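Local coordinates for GDSL-like protein (Roseburia intestinalis L1-82, PDB 6HFZ) that removes acetyl groups from acetylated mannans as a two-domain carbohydrate esterase of the GDSL-like (SGNH hydrolase) family, at residues Q292-V297 against W326-E331. Numbering follows the deposited sequence.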
loop_
_atom_site.group_PDB
_atom_site.type_symbol
_atom_site.label_atom_id
_atom_site.label_comp_id
_atom_site.label_asym_id
_atom_site.label_seq_id
_atom_site.Cartn_x
_atom_site.Cartn_y
_atom_site.Cartn_z
ATOM N N GLN A 292 6.320 -8.827 -9.137
ATOM C CA GLN A 292 5.733 -9.325 -7.924
ATOM C C GLN A 292 5.732 -10.858 -7.933
ATOM O O GLN A 292 5.365 -11.454 -8.934
ATOM C CB GLN A 292 4.284 -8.868 -7.801
ATOM C CG GLN A 292 4.096 -7.409 -7.425
ATOM C CD GLN A 292 2.615 -7.200 -7.178
ATOM O OE1 GLN A 292 1.808 -7.346 -8.105
ATOM N NE2 GLN A 292 2.256 -6.928 -5.928
ATOM N N TYR A 293 6.080 -11.479 -6.803
ATOM C CA TYR A 293 6.179 -12.931 -6.709
ATOM C C TYR A 293 6.104 -13.369 -5.248
ATOM O O TYR A 293 6.345 -12.560 -4.347
ATOM C CB TYR A 293 7.494 -13.464 -7.318
ATOM C CG TYR A 293 8.775 -12.940 -6.677
ATOM C CD1 TYR A 293 9.263 -11.659 -6.950
ATOM C CD2 TYR A 293 9.523 -13.731 -5.814
ATOM C CE1 TYR A 293 10.450 -11.186 -6.384
ATOM C CE2 TYR A 293 10.696 -13.262 -5.224
ATOM C CZ TYR A 293 11.160 -11.988 -5.504
ATOM O OH TYR A 293 12.350 -11.545 -4.967
ATOM N N ARG A 294 5.817 -14.662 -5.032
ATOM C CA ARG A 294 5.698 -15.147 -3.683
ATOM C C ARG A 294 7.073 -15.481 -3.095
ATOM O O ARG A 294 7.890 -16.162 -3.722
ATOM C CB ARG A 294 4.822 -16.401 -3.622
ATOM C CG ARG A 294 4.727 -17.042 -2.237
ATOM C CD ARG A 294 3.619 -18.095 -2.250
ATOM N NE ARG A 294 3.812 -19.182 -3.208
ATOM C CZ ARG A 294 2.833 -19.865 -3.781
ATOM N NH1 ARG A 294 1.564 -19.570 -3.519
ATOM N NH2 ARG A 294 3.097 -20.788 -4.697
ATOM N N LYS A 295 7.275 -15.073 -1.832
ATOM C CA LYS A 295 8.306 -15.596 -0.975
ATOM C C LYS A 295 7.594 -16.441 0.096
ATOM O O LYS A 295 6.767 -15.937 0.863
ATOM C CB LYS A 295 9.141 -14.465 -0.367
ATOM C CG LYS A 295 10.196 -13.869 -1.281
ATOM C CD LYS A 295 11.084 -12.873 -0.606
ATOM C CE LYS A 295 12.155 -12.363 -1.541
ATOM N NZ LYS A 295 12.768 -11.097 -1.064
ATOM N N SER A 296 7.896 -17.744 0.090
ATOM C CA SER A 296 7.155 -18.777 0.781
ATOM C C SER A 296 7.850 -19.138 2.097
ATOM O O SER A 296 9.050 -19.303 2.151
ATOM C CB SER A 296 6.995 -19.995 -0.116
ATOM O OG SER A 296 6.486 -21.096 0.640
ATOM N N VAL A 297 7.086 -19.252 3.179
ATOM C CA VAL A 297 7.640 -19.784 4.422
ATOM C C VAL A 297 7.548 -21.313 4.436
ATOM O O VAL A 297 8.077 -21.961 5.372
ATOM C CB VAL A 297 6.937 -19.197 5.652
ATOM C CG1 VAL A 297 7.334 -17.722 5.826
ATOM C CG2 VAL A 297 5.428 -19.388 5.585
ATOM N N TRP A 326 7.105 -14.870 9.708
ATOM C CA TRP A 326 5.761 -14.345 10.045
ATOM C C TRP A 326 4.695 -14.813 9.039
ATOM O O TRP A 326 3.512 -14.783 9.324
ATOM C CB TRP A 326 5.783 -12.816 10.128
ATOM C CG TRP A 326 6.318 -12.136 8.902
ATOM C CD1 TRP A 326 7.600 -11.704 8.699
ATOM C CD2 TRP A 326 5.596 -11.838 7.687
ATOM N NE1 TRP A 326 7.721 -11.149 7.452
ATOM C CE2 TRP A 326 6.511 -11.209 6.812
ATOM C CE3 TRP A 326 4.271 -12.026 7.259
ATOM C CZ2 TRP A 326 6.139 -10.768 5.539
ATOM C CZ3 TRP A 326 3.904 -11.583 6.007
ATOM C CH2 TRP A 326 4.830 -10.964 5.158
ATOM N N GLY A 327 5.114 -15.210 7.834
ATOM C CA GLY A 327 4.199 -15.650 6.799
ATOM C C GLY A 327 4.767 -15.381 5.411
ATOM O O GLY A 327 5.834 -14.784 5.263
ATOM N N ASP A 328 4.049 -15.865 4.403
ATOM C CA ASP A 328 4.386 -15.624 2.992
ATOM C C ASP A 328 4.364 -14.107 2.748
ATOM O O ASP A 328 3.519 -13.383 3.315
ATOM C CB ASP A 328 3.376 -16.328 2.078
ATOM C CG ASP A 328 3.451 -17.849 2.080
ATOM O OD1 ASP A 328 4.470 -18.390 2.524
ATOM O OD2 ASP A 328 2.463 -18.470 1.668
ATOM N N LYS A 329 5.280 -13.630 1.898
ATOM C CA LYS A 329 5.329 -12.229 1.520
ATOM C C LYS A 329 5.033 -12.130 0.026
ATOM O O LYS A 329 5.548 -12.937 -0.796
ATOM C CB LYS A 329 6.704 -11.649 1.841
ATOM C CG LYS A 329 6.945 -10.199 1.425
ATOM C CD LYS A 329 8.353 -9.726 1.728
ATOM C CE LYS A 329 8.493 -8.222 1.621
ATOM N NZ LYS A 329 9.923 -7.828 1.631
ATOM N N LEU A 330 4.238 -11.128 -0.319
ATOM C CA LEU A 330 4.062 -10.707 -1.719
ATOM C C LEU A 330 5.191 -9.736 -2.088
ATOM O O LEU A 330 5.095 -8.508 -1.946
ATOM C CB LEU A 330 2.673 -10.098 -1.868
ATOM C CG LEU A 330 2.380 -9.503 -3.236
ATOM C CD1 LEU A 330 2.681 -10.501 -4.345
ATOM C CD2 LEU A 330 0.975 -8.978 -3.341
ATOM N N GLU A 331 6.317 -10.295 -2.561
ATOM C CA GLU A 331 7.495 -9.509 -2.802
ATOM C C GLU A 331 7.278 -8.632 -4.038
ATOM O O GLU A 331 6.618 -9.042 -5.015
ATOM C CB GLU A 331 8.723 -10.406 -2.919
ATOM C CG GLU A 331 10.036 -9.626 -3.018
ATOM C CD GLU A 331 10.283 -8.682 -1.845
ATOM O OE1 GLU A 331 10.834 -9.166 -0.851
ATOM O OE2 GLU A 331 9.854 -7.482 -1.886
HETATM O O HOH W 1 3.743 -6.325 -3.527
HETATM O O HOH W 2 3.832 -20.760 0.801
#
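Lys295 and Glu331 meet on one face of an antiparallel strand pair, with Lys295 NZ 2.7 Å from Glu331 OE1 in a salt bridge. Lys329 NZ, from Glu331's own strand, reaches the same OE1 at 3.0 Å. The two ammonium groups come from opposite faces of the carboxylate plane, Lys295 on the anti side and Lys329 on the syn side, so one oxygen holds both. The pairing of Tyr293 with Glu331 sets Glu331 CB over a face of the Tyr293 ring in a CH-pi contact, 4.0 Å from CB to the ring centroid. With CG anti to the backbone N (chi1 -173°), the chain runs on toward the phenol, Glu331 CG lying 3.6 Å from Tyr293 OH, and a bend at chi2 (57°) brings OE1 to the lysines. Tyr293 OH hydrogen-bonds to Asp333 OD2. With an alanine here in place of Glu331, Lys295 and Lys329 would probably lose their shared acceptor, and the Tyr293 ring the CG methylene packed near its hydroxyl.

Beneath these side chains, Tyr293 pairs with Glu331 and Lys295 with Lys329 as hydrogen-bonded pairs; the bond from Lys295 N to Lys329 O is almost straight, at 178°. Gln292 NE2 lies 3.5 Å from Leu330 CD2. Water 1 joins that NE2 to Leu330 O, Ser365 takes Gln292 OE1, and Phe86 touches both side chains where helix 84-96 of the SGNH-hydrolase domain packs against the beta-sheet domain.

Where the strand pairing ends, Asp328 takes over: its OD1 accepts from Val297 N at 2.8 Å, and water 2 links OD2 to Ser296 OG, which also hydrogen-bonds to Lys298 O. On the Tyr293 face, two ammonium groups on Glu331 OE1 restrain the carboxylate's rotation and probably favour its charged form.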